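Local coordinates for mandalate racemase/muconate lactonizing enzyme (Unidentified, PDB 4E4U), which probably catalyses abstraction of a proton alpha to a substrate carboxylate, as in other mandelate racemase/muconate lactonizing members of the enolase superfamily, its substrate being unknown, at residues L281-V286 with L290-I295; R72-A77 with L261-E266; E150-N155 with R192-A197; A162-P167 with P229-E234; D32-V37 with G106-K111. All coordinates share one frame; numbering follows the deposited sequence. Where two conformers were deposited one is given.

Contact 1: L281-V286 with L290-I295; sequences LNVARV and LEAKKI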
# COMPACT_ATOMS: atom_id res chain seq x y z
N LEU A 281 21.64 16.88 8.62
CA LEU A 281 22.49 16.17 9.56
C LEU A 281 23.50 17.13 10.19
O LEU A 281 23.99 18.07 9.54
CB LEU A 281 23.20 15.02 8.85
CG LEU A 281 24.17 15.38 7.72
CD1 LEU A 281 25.59 15.63 8.21
CD2 LEU A 281 24.18 14.30 6.65
N ASN A 282 23.81 16.89 11.46
CA ASN A 282 24.95 17.54 12.10
C ASN A 282 26.01 16.46 12.28
O ASN A 282 25.75 15.43 12.93
CB ASN A 282 24.55 18.16 13.43
CG ASN A 282 25.67 18.97 14.06
OD1 ASN A 282 26.79 18.47 14.21
ND2 ASN A 282 25.38 20.21 14.43
N VAL A 283 27.18 16.68 11.69
CA VAL A 283 28.23 15.66 11.68
C VAL A 283 28.72 15.32 13.08
O VAL A 283 29.30 14.25 13.30
CB VAL A 283 29.45 16.04 10.80
CG1 VAL A 283 29.03 16.17 9.35
CG2 VAL A 283 30.10 17.33 11.28
N ALA A 284 28.50 16.23 14.03
CA ALA A 284 28.88 16.02 15.43
C ALA A 284 27.80 15.32 16.26
O ALA A 284 27.97 15.11 17.46
CB ALA A 284 29.28 17.35 16.06
N ARG A 285 26.69 14.95 15.62
CA ARG A 285 25.61 14.20 16.26
C ARG A 285 25.32 12.85 15.60
O ARG A 285 24.94 11.89 16.29
CB ARG A 285 24.31 15.02 16.30
CG ARG A 285 23.05 14.20 16.54
CD ARG A 285 21.88 15.08 16.90
NE ARG A 285 21.91 15.42 18.32
CZ ARG A 285 21.28 16.45 18.88
NH1 ARG A 285 20.60 17.32 18.14
NH2 ARG A 285 21.35 16.61 20.19
N VAL A 286 25.47 12.75 14.28
CA VAL A 286 24.95 11.57 13.58
C VAL A 286 25.77 10.30 13.71
O VAL A 286 25.28 9.22 13.35
CB VAL A 286 24.67 11.84 12.07
CG1 VAL A 286 23.63 12.93 11.90
CG2 VAL A 286 25.96 12.17 11.32
N LEU A 290 32.12 9.16 8.59
CA LEU A 290 31.73 8.01 7.77
C LEU A 290 30.23 7.78 7.85
O LEU A 290 29.58 7.57 6.83
CB LEU A 290 32.52 6.75 8.14
CG LEU A 290 32.17 5.53 7.29
CD1 LEU A 290 32.39 5.81 5.81
CD2 LEU A 290 32.95 4.30 7.74
N GLU A 291 29.66 7.84 9.05
CA GLU A 291 28.22 7.71 9.19
C GLU A 291 27.49 8.83 8.43
O GLU A 291 26.46 8.59 7.79
CB GLU A 291 27.80 7.66 10.66
CG GLU A 291 26.35 7.26 10.89
CD GLU A 291 26.05 5.78 10.70
OE1 GLU A 291 26.94 4.98 10.31
OE2 GLU A 291 24.90 5.40 10.98
N ALA A 292 28.03 10.04 8.46
CA ALA A 292 27.43 11.14 7.70
C ALA A 292 27.50 10.88 6.19
O ALA A 292 26.56 11.16 5.46
CB ALA A 292 28.09 12.47 8.06
N LYS A 293 28.62 10.33 5.72
CA LYS A 293 28.75 9.94 4.32
C LYS A 293 27.70 8.89 3.96
O LYS A 293 27.11 8.94 2.87
CB LYS A 293 30.16 9.40 4.05
CG LYS A 293 30.44 9.03 2.61
CD LYS A 293 30.72 10.27 1.78
CE LYS A 293 30.91 9.91 0.32
NZ LYS A 293 31.26 11.10 -0.51
N LYS A 294 27.44 7.97 4.87
CA LYS A 294 26.42 6.95 4.65
C LYS A 294 25.02 7.57 4.55
O LYS A 294 24.21 7.17 3.71
CB LYS A 294 26.47 5.88 5.75
CG LYS A 294 27.72 5.03 5.65
CD LYS A 294 27.75 3.90 6.68
CE LYS A 294 29.04 3.07 6.55
NZ LYS A 294 29.10 1.99 7.58
N ILE A 295 24.75 8.56 5.39
CA ILE A 295 23.48 9.28 5.33
C ILE A 295 23.36 10.02 4.00
O ILE A 295 22.30 10.00 3.35
CB ILE A 295 23.34 10.22 6.53
CG1 ILE A 295 23.18 9.39 7.81
CG2 ILE A 295 22.15 11.18 6.34
CD1 ILE A 295 23.49 10.16 9.08
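V283 and A292 mark the closest backbone approach, their CA atoms 6.1 Å apart, where the loop 281-286 runs beside the helical turns 290-295. The contact is apolar, and I295 supplies two separate branches to it. Its CG1 lies beside the backbone N (chi1 -68°), which sends CD1 against V286: I295 CD1 is 3.6 Å from V286 CB and about equally near both methyls of that valine. The CG2 branch of I295 instead meets L281 CD2 at 3.7 Å, the two side chains lying alongside each other but running opposite ways. L281 uses its other methyl as well, CD1 lying 4.0 Å from A292 CB. V286 CG2 reaches the same alanine carbon at 3.9 Å. V283 CG1 is also 4.0 Å from A292 CB, so the A292 methyl is met by three residues.

In the fold this is the join between a barrel strand, 278-279, and the helix that follows it, 289-301, within the enolase-type C-terminal domain. The loop turns back through an Asx turn: N282 OD1 accepts from A284 N at 2.8 Å, in the carbonyl plane. The backbone O of N282 accepts two bonds, from R285 N and V286 N, while N282 ND2 binds H309 and N312. V286 O lies 3.3 Å from the E291 CG methylene, the E291 carboxylate being turned to K264. Helix 314-325 adds L323, which packs on both L281 and A292.

Contact 2: R72-A77 with L261-E266; sequences RLFRQA and LTTKYE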
# COMPACT_ATOMS: atom_id res chain seq x y z
N ARG A 72 34.71 0.03 13.14
CA ARG A 72 34.82 -0.64 14.43
C ARG A 72 34.37 0.30 15.55
O ARG A 72 33.55 -0.08 16.39
CB ARG A 72 36.27 -1.07 14.67
CG ARG A 72 36.53 -1.75 16.01
CD ARG A 72 37.96 -1.44 16.50
NE ARG A 72 38.06 -0.02 16.86
CZ ARG A 72 37.64 0.48 18.02
NH1 ARG A 72 37.11 -0.31 18.95
NH2 ARG A 72 37.75 1.78 18.25
N LEU A 73 34.91 1.51 15.56
CA LEU A 73 34.55 2.48 16.58
C LEU A 73 33.04 2.73 16.62
O LEU A 73 32.42 2.68 17.69
CB LEU A 73 35.29 3.79 16.35
CG LEU A 73 34.90 4.97 17.24
CD1 LEU A 73 35.05 4.63 18.73
CD2 LEU A 73 35.71 6.20 16.86
N PHE A 74 32.45 2.99 15.46
CA PHE A 74 31.02 3.23 15.42
C PHE A 74 30.24 2.02 15.95
O PHE A 74 29.35 2.17 16.80
CB PHE A 74 30.53 3.59 14.01
CG PHE A 74 29.05 3.79 13.94
CD1 PHE A 74 28.49 5.03 14.22
CD2 PHE A 74 28.20 2.73 13.68
CE1 PHE A 74 27.12 5.22 14.20
CE2 PHE A 74 26.83 2.90 13.66
CZ PHE A 74 26.28 4.14 13.93
N ARG A 75 30.57 0.82 15.47
CA ARG A 75 29.82 -0.37 15.88
C ARG A 75 29.96 -0.61 17.38
O ARG A 75 28.98 -1.00 18.03
CB ARG A 75 30.26 -1.62 15.11
CG ARG A 75 29.92 -1.61 13.61
CD ARG A 75 28.45 -1.36 13.31
NE ARG A 75 27.56 -2.27 14.00
CZ ARG A 75 26.23 -2.28 13.85
NH1 ARG A 75 25.66 -1.44 12.99
NH2 ARG A 75 25.49 -3.13 14.54
N GLN A 76 31.15 -0.42 17.93
CA GLN A 76 31.33 -0.64 19.37
C GLN A 76 30.51 0.36 20.18
O GLN A 76 29.85 -0.01 21.15
CB GLN A 76 32.81 -0.55 19.78
CG GLN A 76 33.73 -1.55 19.10
CD GLN A 76 33.37 -3.00 19.36
OE1 GLN A 76 32.99 -3.38 20.47
NE2 GLN A 76 33.51 -3.83 18.33
N ALA A 77 30.55 1.62 19.79
CA ALA A 77 29.80 2.65 20.51
C ALA A 77 28.29 2.43 20.38
O ALA A 77 27.55 2.51 21.36
CB ALA A 77 30.18 4.04 20.00
N LEU A 261 18.20 14.17 14.51
CA LEU A 261 18.24 12.74 14.18
C LEU A 261 19.68 12.24 14.21
O LEU A 261 20.63 13.03 14.13
CB LEU A 261 17.63 12.49 12.80
CG LEU A 261 16.21 13.04 12.61
CD1 LEU A 261 15.66 12.59 11.26
CD2 LEU A 261 15.27 12.63 13.73
N THR A 262 19.84 10.94 14.34
CA THR A 262 21.17 10.37 14.42
C THR A 262 21.21 8.98 13.80
O THR A 262 20.24 8.22 13.90
CB THR A 262 21.68 10.32 15.88
OG1 THR A 262 23.03 9.84 15.89
CG2 THR A 262 20.78 9.44 16.76
N THR A 263 22.34 8.66 13.17
CA THR A 263 22.61 7.41 12.44
C THR A 263 21.85 7.25 11.13
O THR A 263 20.76 7.81 10.93
CB THR A 263 22.39 6.11 13.28
OG1 THR A 263 21.00 5.72 13.26
CG2 THR A 263 22.92 6.23 14.70
N LYS A 264 22.42 6.43 10.26
CA LYS A 264 21.80 6.10 8.99
C LYS A 264 20.45 5.40 9.18
O LYS A 264 19.59 5.50 8.31
CB LYS A 264 22.73 5.21 8.17
CG LYS A 264 23.10 3.90 8.86
CD LYS A 264 24.33 3.28 8.19
CE LYS A 264 24.89 2.10 8.97
NZ LYS A 264 25.44 2.53 10.30
N TYR A 265 20.25 4.71 10.30
CA TYR A 265 19.00 4.00 10.52
C TYR A 265 17.81 4.95 10.67
O TYR A 265 16.73 4.68 10.17
CB TYR A 265 19.13 3.08 11.74
CG TYR A 265 20.27 2.10 11.60
CD1 TYR A 265 20.18 1.04 10.70
CD2 TYR A 265 21.43 2.23 12.35
CE1 TYR A 265 21.23 0.13 10.57
CE2 TYR A 265 22.47 1.33 12.22
CZ TYR A 265 22.37 0.29 11.34
OH TYR A 265 23.41 -0.60 11.21
N GLU A 266 18.03 6.07 11.35
CA GLU A 266 16.96 7.06 11.51
C GLU A 266 16.68 7.81 10.22
O GLU A 266 15.53 8.06 9.87
CB GLU A 266 17.27 8.02 12.66
CG GLU A 266 17.24 7.34 14.00
CD GLU A 266 17.38 8.28 15.19
OE1 GLU A 266 17.39 9.52 15.01
OE2 GLU A 266 17.48 7.76 16.32
O HOH W 1 26.97 0.34 10.97
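F74 and R75 of helix 70-79, in the N-terminal domain, meet T263, K264 and Y265 at the start of helix 263-272, an outer helix of the barrel. The contact thus belongs to the seam between the two domains of the enolase fold.

Apolar packing is limited to the end of the F74 ring. With CG anti to the backbone N (chi1 178°), the ring extends across the gap and puts CZ 4.0 Å from T263 CG2. The methyl lies at the ring edge, near its plane, and the threonine side chain stands roughly perpendicular to that of the phenylalanine. K264 NZ, salt-bridged to E291, approaches obliquely, 3.7 Å from F74 CE2. Y78 adds its ring to those of both F74 and Y265.

Among the polar contacts, R75 NH1 donates a weak bond to Y265 OH, 3.0 Å long with an angle of 130° at the hydrogen. The hydroxyl lies at the guanidinium edge, in its plane, yet the guanidinium and phenol ring planes stand 80° apart. R75 NE is held separately by A173 O of a neighbouring subunit.

Within 261-266, T263 OG1 donates to T262 O at 2.7 Å, and K264 CG sits 4.1 Å above the centre of the Y265 ring. One water joins the two cationic groups, accepting from R75 NH1 at 3.0 Å and from K264 NZ at 2.8 Å.

Contact 3: E150-N155 with R192-A197; sequences ECAAEN and RRVREA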
# COMPACT_ATOMS: atom_id res chain seq x y z
N GLU A 150 15.88 44.19 7.08
CA GLU A 150 17.07 45.02 6.97
C GLU A 150 18.33 44.16 7.09
O GLU A 150 19.28 44.32 6.32
CB GLU A 150 17.06 46.10 8.05
CG GLU A 150 18.33 46.93 8.13
CD GLU A 150 18.28 47.97 9.24
OE1 GLU A 150 18.06 47.59 10.41
OE2 GLU A 150 18.47 49.16 8.93
N CYS A 151 18.31 43.24 8.05
CA CYS A 151 19.43 42.34 8.25
C CYS A 151 19.63 41.43 7.04
O CYS A 151 20.76 41.19 6.61
CB CYS A 151 19.18 41.51 9.52
SG CYS A 151 20.45 40.30 9.90
N ALA A 152 18.53 40.92 6.48
CA ALA A 152 18.62 40.10 5.28
C ALA A 152 19.28 40.86 4.14
O ALA A 152 20.13 40.33 3.43
CB ALA A 152 17.24 39.61 4.87
N ALA A 153 18.87 42.12 3.95
CA ALA A 153 19.44 42.95 2.89
C ALA A 153 20.94 43.14 3.08
O ALA A 153 21.70 43.12 2.11
CB ALA A 153 18.72 44.29 2.83
N GLU A 154 21.38 43.33 4.33
CA GLU A 154 22.81 43.46 4.60
C GLU A 154 23.56 42.16 4.32
O GLU A 154 24.67 42.18 3.79
CB GLU A 154 23.07 43.95 6.02
CG GLU A 154 22.61 45.37 6.29
CD GLU A 154 23.22 46.37 5.33
OE1 GLU A 154 24.43 46.26 5.03
OE2 GLU A 154 22.48 47.26 4.87
N ASN A 155 22.95 41.03 4.65
CA ASN A 155 23.56 39.74 4.35
C ASN A 155 23.70 39.52 2.84
O ASN A 155 24.70 38.96 2.38
CB ASN A 155 22.80 38.60 5.03
CG ASN A 155 23.23 38.41 6.48
OD1 ASN A 155 24.42 38.33 6.77
ND2 ASN A 155 22.26 38.35 7.38
N ARG A 192 7.06 38.00 3.87
CA ARG A 192 6.74 39.08 2.96
C ARG A 192 7.81 40.16 3.00
O ARG A 192 8.31 40.60 1.95
CB ARG A 192 5.38 39.69 3.30
CG ARG A 192 4.95 40.78 2.35
CD ARG A 192 3.60 41.35 2.73
NE ARG A 192 3.19 42.42 1.83
CZ ARG A 192 2.37 42.26 0.80
NH1 ARG A 192 1.85 41.07 0.55
NH2 ARG A 192 2.05 43.29 0.03
N ARG A 193 8.17 40.59 4.20
CA ARG A 193 9.14 41.67 4.37
C ARG A 193 10.55 41.26 3.95
O ARG A 193 11.26 42.04 3.31
CB ARG A 193 9.14 42.19 5.81
CG ARG A 193 7.82 42.84 6.22
CD ARG A 193 7.57 44.15 5.50
NE ARG A 193 6.21 44.63 5.72
CZ ARG A 193 5.78 45.18 6.85
NH1 ARG A 193 6.59 45.34 7.89
NH2 ARG A 193 4.51 45.58 6.96
N VAL A 194 10.96 40.05 4.31
CA VAL A 194 12.28 39.56 3.93
C VAL A 194 12.36 39.37 2.41
O VAL A 194 13.33 39.78 1.79
CB VAL A 194 12.71 38.28 4.69
CG1 VAL A 194 14.07 37.80 4.18
CG2 VAL A 194 12.79 38.56 6.18
N ARG A 195 11.32 38.77 1.81
CA ARG A 195 11.29 38.65 0.35
C ARG A 195 11.39 40.01 -0.34
O ARG A 195 12.13 40.15 -1.31
CB ARG A 195 10.04 37.91 -0.13
CG ARG A 195 9.88 37.90 -1.66
CD ARG A 195 11.03 37.17 -2.35
NE ARG A 195 10.94 35.72 -2.16
CZ ARG A 195 11.98 34.91 -1.98
NH1 ARG A 195 13.21 35.40 -1.95
NH2 ARG A 195 11.78 33.61 -1.81
N GLU A 196 10.68 41.01 0.17
CA GLU A 196 10.75 42.36 -0.39
C GLU A 196 12.18 42.89 -0.35
O GLU A 196 12.65 43.53 -1.29
CB GLU A 196 9.82 43.33 0.36
CG GLU A 196 9.90 44.78 -0.13
CD GLU A 196 9.03 45.74 0.68
OE1 GLU A 196 8.86 45.53 1.91
OE2 GLU A 196 8.53 46.72 0.09
N ALA A 197 12.88 42.60 0.74
CA ALA A 197 14.24 43.10 0.94
C ALA A 197 15.29 42.39 0.08
O ALA A 197 16.26 43.02 -0.33
CB ALA A 197 14.61 43.01 2.42
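A152 CB and V194 CG1, 3.7 Å apart, form the tight, buried part of this contact between two helices. A chi1 of 177° swings V194 CG1 away from the backbone N, and it is this methyl that touches A152; the backbones here stand 6.5 Å apart, measured from A152 CA to V194 CA. V194 also packs on V163 and F165 of strand 162-165 and on L204 of strand 203-206, so the pair forms part of the layer between helices and barrel wall.

One residue on from A152, and about a turn on from V194, A153 pairs with A197. This pairing is looser in its side chains, although the backbones come closer. The CA atoms of A153 and A197 are 5.6 Å apart, an approach that their small side chains permit. Their CB atoms are nevertheless 4.3 Å apart, and A153 CB is 4.2 Å from A197 O. Both residues are partly exposed, in contrast to the buried A152-V194 pair. Near this side R193 makes a salt bridge to D146, tying helix 181-198 back to the beginning of helix 145-158.

Another face of helix 145-158 carries C151, whose SG is linked covalently to a dithiol, probably acquired from the crystallisation liquor; N155 OD1 is hydrogen-bonded to a hydroxyl of the same ligand. The arrangement as a whole, with helices 145-158 and 181-198 flanking strand 162-165 in sequence, is that of neighbouring outer helices in a beta/alpha barrel.

Contact 4: A162-P167 with P229-E234; sequences AVKFDP and PLWFEE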
# COMPACT_ATOMS: atom_id res chain seq x y z
N ALA A 162 21.16 32.92 0.70
CA ALA A 162 20.05 32.35 1.47
C ALA A 162 20.14 32.87 2.89
O ALA A 162 21.24 33.11 3.40
CB ALA A 162 20.09 30.83 1.45
N VAL A 163 18.98 33.07 3.53
CA VAL A 163 18.94 33.53 4.91
C VAL A 163 17.87 32.75 5.66
O VAL A 163 16.86 32.35 5.05
CB VAL A 163 18.67 35.05 5.02
CG1 VAL A 163 19.83 35.85 4.43
CG2 VAL A 163 17.34 35.42 4.35
N LYS A 164 18.07 32.53 6.95
CA LYS A 164 17.14 31.74 7.76
C LYS A 164 16.60 32.54 8.94
O LYS A 164 17.29 33.38 9.51
CB LYS A 164 17.82 30.45 8.25
CG LYS A 164 16.85 29.46 8.88
CD LYS A 164 17.41 28.04 8.85
CE LYS A 164 18.24 27.73 10.08
NZ LYS A 164 18.71 26.31 10.12
N PHE A 165 15.35 32.26 9.32
CA PHE A 165 14.71 32.96 10.44
C PHE A 165 13.57 32.09 10.95
O PHE A 165 13.02 31.28 10.20
CB PHE A 165 14.20 34.36 10.02
CG PHE A 165 13.42 34.35 8.74
CD1 PHE A 165 14.07 34.40 7.51
CD2 PHE A 165 12.03 34.27 8.75
CE1 PHE A 165 13.35 34.36 6.32
CE2 PHE A 165 11.30 34.23 7.57
CZ PHE A 165 11.96 34.28 6.36
N ASP A 166 13.24 32.23 12.24
CA ASP A 166 12.12 31.49 12.83
C ASP A 166 11.17 32.42 13.59
O ASP A 166 11.41 32.74 14.77
CB ASP A 166 12.60 30.39 13.78
CG ASP A 166 11.45 29.57 14.35
OD1 ASP A 166 10.29 29.85 13.98
OD2 ASP A 166 11.68 28.67 15.17
N PRO A 167 10.09 32.86 12.93
CA PRO A 167 9.12 33.76 13.55
C PRO A 167 7.95 33.02 14.21
O PRO A 167 6.94 33.65 14.56
CB PRO A 167 8.63 34.59 12.36
CG PRO A 167 8.68 33.63 11.22
CD PRO A 167 9.81 32.65 11.50
N PRO A 229 9.59 29.72 -0.28
CA PRO A 229 10.80 29.42 0.50
C PRO A 229 11.50 28.18 -0.04
O PRO A 229 10.86 27.24 -0.54
CB PRO A 229 10.28 29.14 1.91
CG PRO A 229 8.83 29.44 1.90
CD PRO A 229 8.36 29.49 0.49
N LEU A 230 12.83 28.17 0.09
CA LEU A 230 13.61 27.00 -0.29
C LEU A 230 13.31 25.81 0.62
O LEU A 230 13.32 24.67 0.18
CB LEU A 230 15.10 27.35 -0.29
CG LEU A 230 16.14 26.22 -0.38
CD1 LEU A 230 15.90 25.29 -1.55
CD2 LEU A 230 17.54 26.79 -0.46
N TRP A 231 13.04 26.06 1.90
CA TRP A 231 12.58 24.98 2.75
C TRP A 231 11.76 25.43 3.94
O TRP A 231 11.78 26.61 4.33
CB TRP A 231 13.73 24.07 3.21
CG TRP A 231 14.70 24.61 4.23
CD1 TRP A 231 14.42 25.06 5.50
CD2 TRP A 231 16.12 24.63 4.11
NE1 TRP A 231 15.59 25.41 6.15
CE2 TRP A 231 16.66 25.13 5.31
CE3 TRP A 231 17.01 24.27 3.09
CZ2 TRP A 231 18.02 25.30 5.52
CZ3 TRP A 231 18.37 24.43 3.29
CH2 TRP A 231 18.86 24.94 4.50
N PHE A 232 11.06 24.46 4.50
CA PHE A 232 10.28 24.57 5.73
C PHE A 232 10.95 23.56 6.66
O PHE A 232 10.87 22.35 6.43
CB PHE A 232 8.84 24.20 5.40
CG PHE A 232 7.85 24.31 6.54
CD1 PHE A 232 8.16 24.89 7.77
CD2 PHE A 232 6.57 23.79 6.37
CE1 PHE A 232 7.20 24.97 8.78
CE2 PHE A 232 5.62 23.87 7.37
CZ PHE A 232 5.94 24.46 8.58
N GLU A 233 11.66 24.07 7.67
CA GLU A 233 12.53 23.27 8.52
C GLU A 233 11.78 22.68 9.71
O GLU A 233 10.95 23.36 10.31
CB GLU A 233 13.65 24.17 9.06
CG GLU A 233 14.70 23.49 9.91
CD GLU A 233 16.02 24.25 9.93
OE1 GLU A 233 16.32 24.96 8.95
OE2 GLU A 233 16.76 24.13 10.92
N GLU A 234 12.07 21.42 10.06
CA GLU A 234 11.51 20.80 11.26
C GLU A 234 10.07 21.23 11.56
O GLU A 234 9.80 21.85 12.59
CB GLU A 234 12.37 21.11 12.49
CG GLU A 234 13.75 20.47 12.49
CD GLU A 234 14.22 20.22 13.91
OE1 GLU A 234 14.30 21.20 14.68
OE2 GLU A 234 14.47 19.06 14.27
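K164 and E233 form a two-pronged salt bridge: K164 NZ donates to E233 OE1 and to E233 OE2, each at 3.0 Å. Both oxygens use their syn lone pairs, so the ammonium group sits in the mouth of the carboxylate. The lysine chain comes in nearly square to the glutamate. It starts out from its strand pointing away from the backbone N, then bends at chi3 (89°) to bring NZ round to the acid; along the way K164 CD passes 3.3 Å from E233 OE1.

W231 completes this first shell. Its NE1 donates to E233 OE1 at 2.9 Å on the anti lone pair, with the acceptor tilted 30° out of the indole plane. E233 OE1 is therefore held from both its syn and anti sides, which limits rotation of the carboxylate. The indole also meets the lysine chain at its edge, with W231 NE1 4.2 Å from K164 CD.

Farther out, Y128 OH bonds K164 NZ, and the Y128 ring packs edge-to-face with W231, so one tyrosine positions both the lysine and the indole. Q280 NE2 gives E233 OE1 another donor, while the carboxylate of E259 lies close to that of E233, two acid groups side by side.

The backbones do not pair: K164 CA and W231 CA are 9.6 Å apart, and strand 203-206 lies between 162-165 and 231-233 in the parallel sheet. K164 and E233 thus point from strands two apart into the interior of the beta/alpha barrel, the domain that in this superfamily carries the active site at its strand ends.

Contact 5: D32-V37 with G106-K111; sequences DGIEGV and GKAAAK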
# COMPACT_ATOMS: atom_id res chain seq x y z
N ASP A 32 52.50 7.67 18.21
CA ASP A 32 53.61 8.30 17.50
C ASP A 32 53.42 9.81 17.32
O ASP A 32 54.04 10.44 16.45
CB ASP A 32 53.89 7.60 16.16
CG ASP A 32 52.82 7.88 15.13
OD1 ASP A 32 51.83 8.55 15.46
OD2 ASP A 32 52.97 7.42 13.98
N GLY A 33 52.54 10.38 18.13
CA GLY A 33 52.49 11.82 18.29
C GLY A 33 51.59 12.62 17.37
O GLY A 33 51.69 13.84 17.32
N ILE A 34 50.70 11.96 16.62
CA ILE A 34 49.77 12.69 15.78
C ILE A 34 48.55 13.11 16.61
O ILE A 34 48.01 12.31 17.37
CB ILE A 34 49.32 11.88 14.54
CG1 ILE A 34 50.54 11.30 13.81
CG2 ILE A 34 48.49 12.74 13.59
CD1 ILE A 34 50.22 10.75 12.42
N GLU A 35 48.14 14.37 16.47
CA GLU A 35 47.02 14.90 17.24
C GLU A 35 45.81 15.06 16.34
O GLU A 35 45.93 15.50 15.20
CB GLU A 35 47.36 16.27 17.81
CG GLU A 35 48.41 16.29 18.89
CD GLU A 35 48.32 17.56 19.72
OE1 GLU A 35 48.20 18.65 19.13
OE2 GLU A 35 48.35 17.45 20.97
N GLY A 36 44.63 14.71 16.87
CA GLY A 36 43.39 14.96 16.16
C GLY A 36 42.40 15.67 17.06
O GLY A 36 42.40 15.46 18.27
N VAL A 37 41.54 16.51 16.48
CA VAL A 37 40.54 17.23 17.26
C VAL A 37 39.14 16.95 16.72
O VAL A 37 38.96 16.72 15.52
CB VAL A 37 40.85 18.75 17.30
CG1 VAL A 37 40.69 19.37 15.91
CG2 VAL A 37 39.97 19.46 18.33
N GLY A 106 43.86 11.75 8.08
CA GLY A 106 44.25 12.71 7.06
C GLY A 106 45.66 13.24 7.27
O GLY A 106 46.45 13.38 6.33
N LYS A 107 46.01 13.53 8.52
CA LYS A 107 47.36 14.01 8.80
C LYS A 107 48.40 12.94 8.47
O LYS A 107 49.45 13.25 7.91
CB LYS A 107 47.49 14.45 10.26
CG LYS A 107 46.78 15.77 10.56
CD LYS A 107 46.99 16.19 12.01
CE LYS A 107 46.11 17.37 12.36
NZ LYS A 107 46.33 17.81 13.77
N ALA A 108 48.10 11.69 8.79
CA ALA A 108 49.03 10.60 8.51
C ALA A 108 49.22 10.43 7.00
O ALA A 108 50.33 10.16 6.53
CB ALA A 108 48.56 9.30 9.15
N ALA A 109 48.14 10.60 6.25
CA ALA A 109 48.17 10.47 4.79
C ALA A 109 48.63 11.76 4.10
O ALA A 109 48.87 11.76 2.89
CB ALA A 109 46.79 10.05 4.28
N ALA A 110 48.76 12.84 4.86
CA ALA A 110 49.02 14.18 4.31
C ALA A 110 47.97 14.59 3.28
O ALA A 110 48.29 15.15 2.22
CB ALA A 110 50.45 14.29 3.73
N LYS A 111 46.70 14.32 3.58
CA LYS A 111 45.58 14.72 2.72
C LYS A 111 44.45 15.30 3.55
O LYS A 111 44.23 14.87 4.68
CB LYS A 111 45.02 13.53 1.94
CG LYS A 111 45.99 12.79 1.04
CD LYS A 111 46.57 13.69 -0.04
CE LYS A 111 45.52 14.16 -1.01
NZ LYS A 111 46.17 14.92 -2.13
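In the N-terminal domain, the C-terminal end of helix 88-109 lies against the start of strand 35-40, where K107 and A108 meet I34 and E35. The helix stops in a Schellman motif: A110 takes a positive phi of 56°, K111 N bonds G106 O at 2.9 Å, and A110 N reaches K107 O in a weaker bond.

I34 spreads its two branches over the last turn. Its CG2 is 3.9 Å from K107 CB, and its CD1 lies 3.9 Å from A108 CB. The lysine passes I34 head to tail, with CG beside its own backbone N (chi1 -73°) and the remaining chain extended. This carries K107 NZ to the backbone O of E35, where it donates a 2.7 Å bond from 36° above the carbonyl plane rather than along a lone pair.

Strand 35-40 is an outermost strand of the chain's three-stranded antiparallel sheet, paired through G36 with L28 of strand 22-30. The helix end rests against the start of this strand through I34, and one turn before K107 a bond from V37 N to D103 OD2 ties strand and helix together again.

How the contacts relate
Contacts 1, 2 and 4 are buried, contact 3 is partly buried, and contact 5 lies at the surface. Contacts 1 and 2 adjoin, their centres about 9 Å apart: R285 O meets T262 OG1, probably as a hydrogen bond, and the E291-K264 pair ties them further. The helices of contact 3 pack on strand 162-165 of contact 4, V163 touching A152, N155 and V194. Apolar chemistry suffices between outer helices in contact 3 and between loop and helix in contact 1, whereas the barrel interior of contact 4 holds a charge pair. The N-terminal domain supplies one segment of contact 2 and both of contact 5, with aromatic-methyl packing in the former and aliphatic packing in the latter, beside polar bonds from arginine and lysine respectively.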